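Local structure of glycoside Hydrolase (Bacteroides plebeius, 5T3B) at residues E31-S36 and L426-N431. The protein belongs to glycoside hydrolase family 50 and probably cleaves glycosidic bonds in polysaccharides that reach the gut, perhaps of the agar type. Residues are numbered along the deposited sequence; the frame is centred on the assembly and turned at random. Where two conformers were deposited one is given.
Sequences ETYPNS and LLEAKN. With EDO (1,2-ethanediol), chain H.
S36 and E428 illustrate how one direct hydrogen bond can join distant parts of a chain when a carboxylate has several partners. S36 OG donates to E428 OE1 at 2.7 Å, arriving on the syn side of that oxygen and 16° out of the carboxylate plane. With chi1 at -174°, the serine OG stands opposite the backbone N and beside the carbonyl carbon, within bonding distance of the glutamate, and it is also bonded to the backbone N of K38. Water extends the bridge: water 2 sits within hydrogen-bonding distance of N35 O and, at 2.9 Å, of E428 OE1, while water 1 links P34 O and E428 OE2 weakly. The carboxylate's other oxygen, OE2, forms a salt bridge with R61.

These bonds connect the region between helix 412-427 and strand 432-437 with the turn between strands 31-32 and 39-48. Strand 432-437 runs parallel to 385-394 and 120-126, consistent with the (beta/alpha)8 barrel expected of the family. The turn, type II from Y33 to S36, is closed by S36 N to Y33 O at 3.1 Å, with N35 at a positive phi.

The aromatic ring touches the carboxylate more lightly: Y33 CD2 lies 3.8 Å from E428 OE2, the ring and carboxylate planes being 49° apart. One face of the ring carries P34 CD, 3.5 Å above its plane, and R61 makes a cation-pi contact with the same ring, so the arginine serves both residues. Were E428 replaced by an alanine, R61 would probably lose this carboxylate as its mate, and the S36 hydroxyl its acceptor across the contact.

Beside the turn, a 1,2-ethanediol probably taken from the crystallisation liquor donates from O2 to N35 OD1 at 2.9 Å and is also bonded to the backbone N of K370.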
loop_
_atom_site.group_PDB
_atom_site.type_symbol
_atom_site.label_atom_id
_atom_site.label_comp_id
_atom_site.label_asym_id
_atom_site.label_seq_id
_atom_site.Cartn_x
_atom_site.Cartn_y
_atom_site.Cartn_z
ATOM N N GLU A 31 6.322 19.939 -22.104
ATOM C CA GLU A 31 7.461 20.163 -21.240
ATOM C C GLU A 31 7.928 18.802 -20.662
ATOM O O GLU A 31 7.193 17.830 -20.709
ATOM C CB GLU A 31 7.175 21.174 -20.163
ATOM C CG GLU A 31 6.131 20.759 -19.188
ATOM C CD GLU A 31 5.811 21.830 -18.124
ATOM O OE1 GLU A 31 5.081 22.802 -18.383
ATOM O OE2 GLU A 31 6.357 21.767 -17.030
ATOM N N THR A 32 9.133 18.761 -20.139
ATOM C CA THR A 32 9.685 17.550 -19.579
ATOM C C THR A 32 9.130 17.362 -18.147
ATOM O O THR A 32 9.161 18.258 -17.331
ATOM C CB THR A 32 11.220 17.609 -19.531
ATOM O OG1 THR A 32 11.646 17.812 -20.879
ATOM C CG2 THR A 32 11.739 16.316 -18.998
ATOM N N TYR A 33 8.578 16.176 -17.904
ATOM C CA TYR A 33 8.048 15.910 -16.544
ATOM C C TYR A 33 9.256 15.874 -15.567
ATOM O O TYR A 33 10.309 15.314 -15.900
ATOM C CB TYR A 33 7.255 14.627 -16.596
ATOM C CG TYR A 33 6.586 14.326 -15.264
ATOM C CD1 TYR A 33 5.353 14.876 -14.946
ATOM C CD2 TYR A 33 7.167 13.476 -14.331
ATOM C CE1 TYR A 33 4.730 14.584 -13.746
ATOM C CE2 TYR A 33 6.548 13.197 -13.121
ATOM C CZ TYR A 33 5.327 13.753 -12.834
ATOM O OH TYR A 33 4.650 13.457 -11.635
ATOM N N PRO A 34 9.097 16.426 -14.347
ATOM C CA PRO A 34 10.271 16.471 -13.431
ATOM C C PRO A 34 10.856 15.067 -13.172
ATOM O O PRO A 34 10.124 14.097 -12.936
ATOM C CB PRO A 34 9.700 17.071 -12.160
ATOM C CG PRO A 34 8.588 17.912 -12.630
ATOM C CD PRO A 34 7.972 17.138 -13.750
ATOM N N ASN A 35 12.182 14.979 -13.274
ATOM C CA ASN A 35 12.879 13.748 -12.981
ATOM C C ASN A 35 12.617 12.607 -13.954
ATOM O O ASN A 35 12.918 11.497 -13.693
ATOM C CB ASN A 35 12.682 13.309 -11.528
ATOM C CG ASN A 35 13.005 14.392 -10.554
ATOM O OD1 ASN A 35 12.147 14.766 -9.728
ATOM N ND2 ASN A 35 14.207 14.968 -10.663
ATOM N N SER A 36 12.166 12.955 -15.148
ATOM C CA SER A 36 11.862 12.059 -16.228
ATOM C C SER A 36 12.539 12.541 -17.502
ATOM O O SER A 36 12.882 13.699 -17.657
ATOM C CB SER A 36 10.377 12.031 -16.461
ATOM O OG SER A 36 9.986 11.068 -17.426
ATOM N N LEU A 426 4.174 6.652 -10.367
ATOM C CA LEU A 426 4.599 5.369 -9.777
ATOM C C LEU A 426 5.139 4.435 -10.868
ATOM O O LEU A 426 6.085 3.682 -10.603
ATOM C CB LEU A 426 3.469 4.725 -9.048
ATOM C CG LEU A 426 2.930 5.423 -7.853
ATOM C CD1 LEU A 426 1.778 4.696 -7.207
ATOM C CD2 LEU A 426 4.040 5.736 -6.831
ATOM N N LEU A 427 4.546 4.439 -12.059
ATOM C CA LEU A 427 4.996 3.572 -13.147
ATOM C C LEU A 427 6.436 3.840 -13.502
ATOM O O LEU A 427 7.118 2.949 -13.993
ATOM C CB LEU A 427 4.062 3.650 -14.343
ATOM C CG LEU A 427 2.717 2.980 -14.173
ATOM C CD1 LEU A 427 1.737 3.447 -15.250
ATOM C CD2 LEU A 427 2.815 1.489 -14.106
ATOM N N GLU A 428 6.887 5.087 -13.348
ATOM C CA GLU A 428 8.268 5.395 -13.651
ATOM C C GLU A 428 9.267 4.858 -12.636
ATOM O O GLU A 428 10.474 4.794 -12.928
ATOM C CB GLU A 428 8.459 6.908 -13.791
ATOM C CG GLU A 428 7.707 7.514 -14.928
ATOM C CD GLU A 428 8.269 8.843 -15.365
ATOM O OE1 GLU A 428 9.364 8.879 -15.983
ATOM O OE2 GLU A 428 7.601 9.824 -15.095
ATOM N N ALA A 429 8.804 4.508 -11.464
ATOM C CA ALA A 429 9.669 3.966 -10.433
ATOM C C ALA A 429 9.859 2.472 -10.665
ATOM O O ALA A 429 8.935 1.667 -10.414
ATOM C CB ALA A 429 9.104 4.218 -9.031
ATOM N N LYS A 430 11.052 2.067 -11.076
ATOM C CA LYS A 430 11.331 0.672 -11.388
ATOM C C LYS A 430 11.320 -0.231 -10.167
ATOM O O LYS A 430 11.202 -1.456 -10.295
ATOM C CB LYS A 430 12.670 0.563 -12.076
ATOM C CG LYS A 430 12.734 1.194 -13.447
ATOM C CD LYS A 430 14.018 0.795 -14.184
ATOM C CE LYS A 430 14.507 1.846 -15.163
ATOM N NZ LYS A 430 15.781 1.318 -15.660
ATOM N N ASN A 431 11.416 0.391 -8.986
ATOM C CA ASN A 431 11.304 -0.308 -7.733
ATOM C C ASN A 431 9.898 -0.353 -7.137
ATOM O O ASN A 431 9.733 -0.895 -6.035
ATOM C CB ASN A 431 12.278 0.251 -6.662
ATOM C CG ASN A 431 12.117 1.724 -6.426
ATOM O OD1 ASN A 431 11.934 2.525 -7.359
ATOM N ND2 ASN A 431 12.320 2.114 -5.176
HETATM C C1 EDO H . 7.515 14.678 -9.421
HETATM O O1 EDO H . 7.953 15.994 -9.187
HETATM C C2 EDO H . 8.642 13.764 -9.854
HETATM O O2 EDO H . 9.636 13.766 -8.773
HETATM O O HOH W 1 9.278 10.863 -12.868
HETATM O O HOH W 2 11.666 9.137 -14.196
#